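Local coordinates for Poly(A) RNA polymerase protein 2 (Saccharomyces cerevisiae, PDB 3NYB) that polymerises poly(A) tails on RNA, probably marking transcripts for surveillance, as the polymerase of the TRAMP complex together with the zinc-knuckle protein Air2p, at residues S249-S252 with A253-P256; F221-L224 with Y225-F229. The protein carries 1 engineered substitution. One frame throughout, in Å; residues are numbered along the deposited sequence.

Interaction 1. Residues S249-S252 with A253-P256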
ATOM      1  N   SER A 249      -5.794 -18.733  15.917  1.00 94.18           N
ATOM      2  CA  SER A 249      -5.932 -19.630  17.061  1.00 86.82           C
ATOM      3  C   SER A 249      -4.610 -19.984  17.738  1.00 85.10           C
ATOM      4  O   SER A 249      -4.594 -20.332  18.917  1.00 78.12           O
ATOM      5  CB  SER A 249      -6.668 -20.899  16.634  1.00 81.62           C
ATOM      6  OG  SER A 249      -6.281 -21.281  15.326  1.00 81.93           O
ATOM      7  N   THR A 250      -3.507 -19.888  16.998  1.00 88.09           N
ATOM      8  CA  THR A 250      -2.186 -20.188  17.545  1.00 88.71           C
ATOM      9  C   THR A 250      -1.546 -18.966  18.200  1.00 79.91           C
ATOM     10  O   THR A 250      -0.642 -19.098  19.027  1.00 63.27           O
ATOM     11  CB  THR A 250      -1.226 -20.739  16.465  1.00 89.56           C
ATOM     12  OG1 THR A 250      -0.651 -19.654  15.726  1.00 81.24           O
ATOM     13  CG2 THR A 250      -1.960 -21.672  15.514  1.00 91.76           C
ATOM     14  N   TRP A 251      -2.009 -17.777  17.826  1.00 81.64           N
ATOM     15  CA  TRP A 251      -1.496 -16.549  18.423  1.00 86.49           C
ATOM     16  C   TRP A 251      -2.181 -16.339  19.757  1.00 88.04           C
ATOM     17  O   TRP A 251      -3.200 -15.658  19.839  1.00 85.89           O
ATOM     18  CB  TRP A 251      -1.737 -15.337  17.519  1.00 86.20           C
ATOM     19  CG  TRP A 251      -0.824 -14.175  17.818  1.00 78.74           C
ATOM     20  CD1 TRP A 251      -0.042 -14.011  18.925  1.00 77.16           C
ATOM     21  CD2 TRP A 251      -0.625 -13.002  17.006  1.00 68.93           C
ATOM     22  NE1 TRP A 251       0.643 -12.820  18.846  1.00 75.08           N
ATOM     23  CE2 TRP A 251       0.304 -12.191  17.696  1.00 74.10           C
ATOM     24  CE3 TRP A 251      -1.137 -12.577  15.786  1.00 63.21           C
ATOM     25  CZ2 TRP A 251       0.725 -10.959  17.171  1.00 75.68           C
ATOM     26  CZ3 TRP A 251      -0.711 -11.356  15.278  1.00 63.54           C
ATOM     27  CH2 TRP A 251       0.211 -10.563  15.972  1.00 60.79           C
ATOM     28  N   SER A 252      -1.616 -16.935  20.801  1.00 98.83           N
ATOM     29  CA  SER A 252      -2.227 -16.910  22.124  1.00 99.95           C
ATOM     30  C   SER A 252      -2.150 -15.524  22.755  1.00 97.19           C
ATOM     31  O   SER A 252      -3.027 -15.130  23.526  1.00 96.36           O
ATOM     32  CB  SER A 252      -1.555 -17.944  23.030  1.00 96.49           C
ATOM     33  OG  SER A 252      -1.425 -19.190  22.364  1.00 96.28           O
ATOM     34  N   ALA A 253      -1.099 -14.786  22.415  1.00 97.84           N
ATOM     35  CA  ALA A 253      -0.870 -13.463  22.977  1.00101.67           C
ATOM     36  C   ALA A 253      -2.112 -12.558  22.925  1.00108.24           C
ATOM     37  O   ALA A 253      -2.258 -11.647  23.742  1.00113.95           O
ATOM     38  CB  ALA A 253       0.320 -12.796  22.287  1.00 96.20           C
ATOM     39  N   ILE A 254      -3.008 -12.818  21.976  1.00103.77           N
ATOM     40  CA  ILE A 254      -4.170 -11.958  21.770  1.00102.33           C
ATOM     41  C   ILE A 254      -5.478 -12.731  21.604  1.00111.51           C
ATOM     42  O   ILE A 254      -6.502 -12.147  21.244  1.00108.94           O
ATOM     43  CB  ILE A 254      -3.982 -11.079  20.518  1.00 94.23           C
ATOM     44  CG1 ILE A 254      -3.871 -11.958  19.269  1.00 71.68           C
ATOM     45  CG2 ILE A 254      -2.755 -10.193  20.662  1.00102.90           C
ATOM     46  CD1 ILE A 254      -3.325 -11.238  18.070  1.00 61.66           C
ATOM     47  N   GLN A 255      -5.448 -14.034  21.879  1.00119.51           N
ATOM     48  CA  GLN A 255      -6.572 -14.920  21.542  1.00122.36           C
ATOM     49  C   GLN A 255      -7.893 -14.717  22.297  1.00128.59           C
ATOM     50  O   GLN A 255      -8.918 -15.285  21.909  1.00132.83           O
ATOM     51  CB  GLN A 255      -6.154 -16.395  21.568  1.00119.64           C
ATOM     52  CG  GLN A 255      -6.076 -17.018  20.183  1.00115.89           C
ATOM     53  CD  GLN A 255      -7.422 -17.025  19.478  1.00108.43           C
ATOM     54  OE1 GLN A 255      -7.502 -16.833  18.263  1.00100.96           O
ATOM     55  NE2 GLN A 255      -8.489 -17.242  20.241  1.00105.61           N
ATOM     56  N   PRO A 256      -7.882 -13.931  23.383  1.00123.34           N
ATOM     57  CA  PRO A 256      -9.205 -13.470  23.816  1.00114.59           C
ATOM     58  C   PRO A 256      -9.662 -12.332  22.903  1.00108.72           C
ATOM     59  O   PRO A 256      -9.861 -11.216  23.381  1.00112.45           O
ATOM     60  CB  PRO A 256      -8.950 -12.949  25.235  1.00111.19           C
ATOM     61  CG  PRO A 256      -7.665 -13.594  25.665  1.00112.51           C
ATOM     62  CD  PRO A 256      -6.853 -13.725  24.416  1.00116.30           C
TER
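Gln255 N donates to Ser252 O at 3.1 Å. This bond closes a beta turn over Ser252 to Gln255, with Ala253 and Ile254 at its two corners. The N-H points almost straight at the oxygen, at 172°, but it comes from above the carbonyl plane and does not use a lone pair. The Ala253 backbone is near type I values, while Ile254 is more extended than a standard type I corner.

An inverse gamma turn centred on Trp251 leads directly into this beta turn. The two tight bends follow each other without a break, and the side chains of Ala253 and Ile254 meet the indole. A weak bond of 3.4 Å from Ser252 OG to Thr250 O spans the first bend.

The apolar part of the contact gathers on Trp251. Ile254 crosses the indole at a slant and sets its CD1 over one face, 3.5 Å from the centroid of the six-membered ring. The methyl lies 19° off the ring normal, which makes a CH-pi contact. It gets there because CG1 of Ile254 sits between the backbone N and the carbonyl carbon (chi1 63°), and the chain then runs extended to CD1.

The indole is buried, although most residues around it lie at the surface. NE1 has a weak hydrogen bond to Glu271 O, and the ring meets that of Phe246, which belongs to strand 243-247. Trp251 thus fastens the loop after this strand to the hairpin and to a later part of the same chain. Ala253 adds its methyl at the pyrrole part of the indole, where CB comes in obliquely, 3.5 Å from Trp251 NE1.

Interaction 2. Residues F221-L224 with Y225-F229; sequences FFEL and YGKNF
The Tyr225 ring turns an edge toward the face of Phe221, with CD2 over that face, 3.3 Å from Phe221 CE1. It is an offset edge-to-face pair, with ring centroids 4.9 Å apart and planes at 64°. Phe221 CD1 lies at the edge of the Tyr225 ring, in its plane, and Phe222 CD1 lies likewise at the edge of Phe221. Leu224 sets its CD1 methyl over one face of Tyr225, though the closeness of this fit is doubtful.

These side chains belong to the last turns of helix 214-228. Phe221 and Tyr225 are one turn apart, and Tyr225 N bonds to Phe221 O at 3.1 Å. Phe221 has CG anti to its N (chi1 167°), whereas Tyr225 has CG beside its N (chi1 -65°); these different choices swing the two rings toward each other. Both pack on helix 186-198, where the Tyr225 hydroxyl bonds to Leu192 O. With a phenylalanine in place of Tyr225, the ring pair could remain, but Leu192 O would probably be left without its hydroxyl mate.

Near its end the helix widens into a pi-type turn. Leu224 O takes two donors here, Asn228 N at 3.2 Å and Phe229 N at 2.9 Å, the latter nearly in line with the carbonyl. Lys227 N bonds to Glu223 O at 3.0 Å. Leu224 CD1 also meets Phe229 CD1 at 3.9 Å.

Another flank faces the Protein AIR2 chain. Glu223 forms a salt bridge with Arg26 of that chain, and Lys227 O accepts from its Ser68. Lys227 NZ stays 4.4 Å from Glu223 OE1, beyond a salt bridge. Leu224 and Phe229 pack on Tyr50 of the Protein AIR2 chain. The partner face is therefore chemically mixed, with apolar packing beside polar bonds.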
ATOM      1  N   PHE A 221      -3.571  -8.690  -6.583  1.00 41.23           N
ATOM      2  CA  PHE A 221      -3.461  -8.177  -5.230  1.00 43.53           C
ATOM      3  C   PHE A 221      -4.847  -7.835  -4.682  1.00 46.49           C
ATOM      4  O   PHE A 221      -5.173  -8.168  -3.548  1.00 38.44           O
ATOM      5  CB  PHE A 221      -2.547  -6.950  -5.175  1.00 39.08           C
ATOM      6  CG  PHE A 221      -2.640  -6.180  -3.880  1.00 36.86           C
ATOM      7  CD1 PHE A 221      -1.753  -6.417  -2.853  1.00 32.41           C
ATOM      8  CD2 PHE A 221      -3.614  -5.213  -3.699  1.00 41.57           C
ATOM      9  CE1 PHE A 221      -1.830  -5.707  -1.661  1.00 36.24           C
ATOM     10  CE2 PHE A 221      -3.696  -4.503  -2.514  1.00 41.24           C
ATOM     11  CZ  PHE A 221      -2.804  -4.751  -1.495  1.00 34.80           C
ATOM     12  N   PHE A 222      -5.656  -7.154  -5.483  1.00 39.57           N
ATOM     13  CA  PHE A 222      -7.000  -6.793  -5.048  1.00 47.00           C
ATOM     14  C   PHE A 222      -7.893  -8.020  -4.945  1.00 52.22           C
ATOM     15  O   PHE A 222      -8.862  -8.041  -4.186  1.00 58.57           O
ATOM     16  CB  PHE A 222      -7.626  -5.773  -5.999  1.00 54.11           C
ATOM     17  CG  PHE A 222      -6.992  -4.415  -5.932  1.00 48.68           C
ATOM     18  CD1 PHE A 222      -6.867  -3.757  -4.720  1.00 45.17           C
ATOM     19  CD2 PHE A 222      -6.529  -3.795  -7.078  1.00 40.76           C
ATOM     20  CE1 PHE A 222      -6.287  -2.513  -4.652  1.00 45.36           C
ATOM     21  CE2 PHE A 222      -5.949  -2.558  -7.016  1.00 42.64           C
ATOM     22  CZ  PHE A 222      -5.826  -1.910  -5.802  1.00 48.34           C
ATOM     23  N   GLU A 223      -7.558  -9.042  -5.723  1.00 50.39           N
ATOM     24  CA  GLU A 223      -8.305 -10.287  -5.726  1.00 47.02           C
ATOM     25  C   GLU A 223      -8.037 -11.058  -4.447  1.00 43.68           C
ATOM     26  O   GLU A 223      -8.952 -11.562  -3.801  1.00 44.67           O
ATOM     27  CB  GLU A 223      -7.889 -11.128  -6.928  1.00 54.90           C
ATOM     28  CG  GLU A 223      -8.516 -12.497  -6.970  1.00 58.05           C
ATOM     29  CD  GLU A 223      -7.978 -13.331  -8.104  1.00 55.53           C
ATOM     30  OE1 GLU A 223      -8.790 -13.808  -8.927  1.00 50.37           O
ATOM     31  OE2 GLU A 223      -6.738 -13.498  -8.169  1.00 59.85           O
ATOM     32  N   LEU A 224      -6.767 -11.144  -4.080  1.00 51.05           N
ATOM     33  CA  LEU A 224      -6.391 -11.836  -2.865  1.00 45.72           C
ATOM     34  C   LEU A 224      -7.043 -11.175  -1.669  1.00 43.20           C
ATOM     35  O   LEU A 224      -7.807 -11.802  -0.939  1.00 54.87           O
ATOM     36  CB  LEU A 224      -4.871 -11.854  -2.707  1.00 37.24           C
ATOM     37  CG  LEU A 224      -4.342 -12.705  -1.557  1.00 43.77           C
ATOM     38  CD1 LEU A 224      -4.367 -11.936  -0.270  1.00 50.80           C
ATOM     39  CD2 LEU A 224      -5.157 -13.981  -1.420  1.00 46.91           C
ATOM     40  N   TYR A 225      -6.752  -9.894  -1.482  1.00 47.19           N
ATOM     41  CA  TYR A 225      -7.163  -9.175  -0.281  1.00 43.66           C
ATOM     42  C   TYR A 225      -8.578  -8.629  -0.359  1.00 48.43           C
ATOM     43  O   TYR A 225      -9.081  -8.056   0.602  1.00 54.88           O
ATOM     44  CB  TYR A 225      -6.183  -8.044   0.024  1.00 34.25           C
ATOM     45  CG  TYR A 225      -4.795  -8.525   0.365  1.00 35.18           C
ATOM     46  CD1 TYR A 225      -4.574  -9.328   1.471  1.00 41.11           C
ATOM     47  CD2 TYR A 225      -3.703  -8.174  -0.413  1.00 37.61           C
ATOM     48  CE1 TYR A 225      -3.306  -9.767   1.795  1.00 33.13           C
ATOM     49  CE2 TYR A 225      -2.431  -8.613  -0.097  1.00 45.28           C
ATOM     50  CZ  TYR A 225      -2.241  -9.410   1.009  1.00 45.35           C
ATOM     51  OH  TYR A 225      -0.982  -9.854   1.332  1.00 61.75           O
ATOM     52  N   GLY A 226      -9.227  -8.811  -1.499  1.00 60.77           N
ATOM     53  CA  GLY A 226     -10.591  -8.340  -1.651  1.00 63.71           C
ATOM     54  C   GLY A 226     -11.626  -9.455  -1.618  1.00 58.93           C
ATOM     55  O   GLY A 226     -12.770  -9.229  -1.225  1.00 57.36           O
ATOM     56  N   LYS A 227     -11.227 -10.660  -2.013  1.00 53.15           N
ATOM     57  CA  LYS A 227     -12.189 -11.741  -2.225  1.00 48.69           C
ATOM     58  C   LYS A 227     -11.905 -13.032  -1.466  1.00 58.32           C
ATOM     59  O   LYS A 227     -12.828 -13.788  -1.182  1.00 67.89           O
ATOM     60  CB  LYS A 227     -12.311 -12.049  -3.716  1.00 51.00           C
ATOM     61  CG  LYS A 227     -12.986 -10.934  -4.515  1.00 47.86           C
ATOM     62  CD  LYS A 227     -12.760 -11.085  -6.015  1.00 42.77           C
ATOM     63  CE  LYS A 227     -13.455 -12.315  -6.590  1.00 60.89           C
ATOM     64  NZ  LYS A 227     -12.965 -12.638  -7.969  1.00 57.19           N
ATOM     65  N   ASN A 228     -10.643 -13.285  -1.131  1.00 61.84           N
ATOM     66  CA  ASN A 228     -10.258 -14.606  -0.643  1.00 58.08           C
ATOM     67  C   ASN A 228      -9.598 -14.659   0.722  1.00 66.29           C
ATOM     68  O   ASN A 228      -9.681 -15.678   1.401  1.00 77.16           O
ATOM     69  CB  ASN A 228      -9.336 -15.286  -1.647  1.00 44.28           C
ATOM     70  CG  ASN A 228      -9.884 -15.245  -3.044  1.00 57.14           C
ATOM     71  OD1 ASN A 228     -11.057 -15.537  -3.274  1.00 58.27           O
ATOM     72  ND2 ASN A 228      -9.041 -14.871  -3.993  1.00 65.41           N
ATOM     73  N   PHE A 229      -8.919 -13.590   1.121  1.00 52.82           N
ATOM     74  CA  PHE A 229      -8.120 -13.674   2.333  1.00 48.46           C
ATOM     75  C   PHE A 229      -8.997 -13.943   3.556  1.00 53.69           C
ATOM     76  O   PHE A 229      -9.985 -13.251   3.796  1.00 52.61           O
ATOM     77  CB  PHE A 229      -7.255 -12.429   2.524  1.00 41.63           C
ATOM     78  CG  PHE A 229      -6.246 -12.561   3.635  1.00 37.56           C
ATOM     79  CD1 PHE A 229      -4.999 -13.104   3.398  1.00 34.41           C
ATOM     80  CD2 PHE A 229      -6.553 -12.146   4.923  1.00 49.92           C
ATOM     81  CE1 PHE A 229      -4.069 -13.229   4.428  1.00 41.30           C
ATOM     82  CE2 PHE A 229      -5.631 -12.267   5.955  1.00 49.74           C
ATOM     83  CZ  PHE A 229      -4.388 -12.811   5.704  1.00 45.44           C
TER

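Interaction 2 comes first along the chain, at the end of helix 214-228. Interaction 1 follows about twenty residues later, in the loop after strand 243-247. The hairpin of strands 234-238 and 243-247 lies between them in sequence, and each contact touches it: Phe229 packs on strand 234-238, and Trp251 on Phe246 of the other strand. Their centres are 24 Å apart and their nearest atoms about 10 Å, so they do not meet. Interaction 2 is buried and borders the Protein AIR2 chain, while interaction 1 is at the surface and untouched by that chain. The helix end at the partner and the loop away from it are thus separate parts, joined through the hairpin.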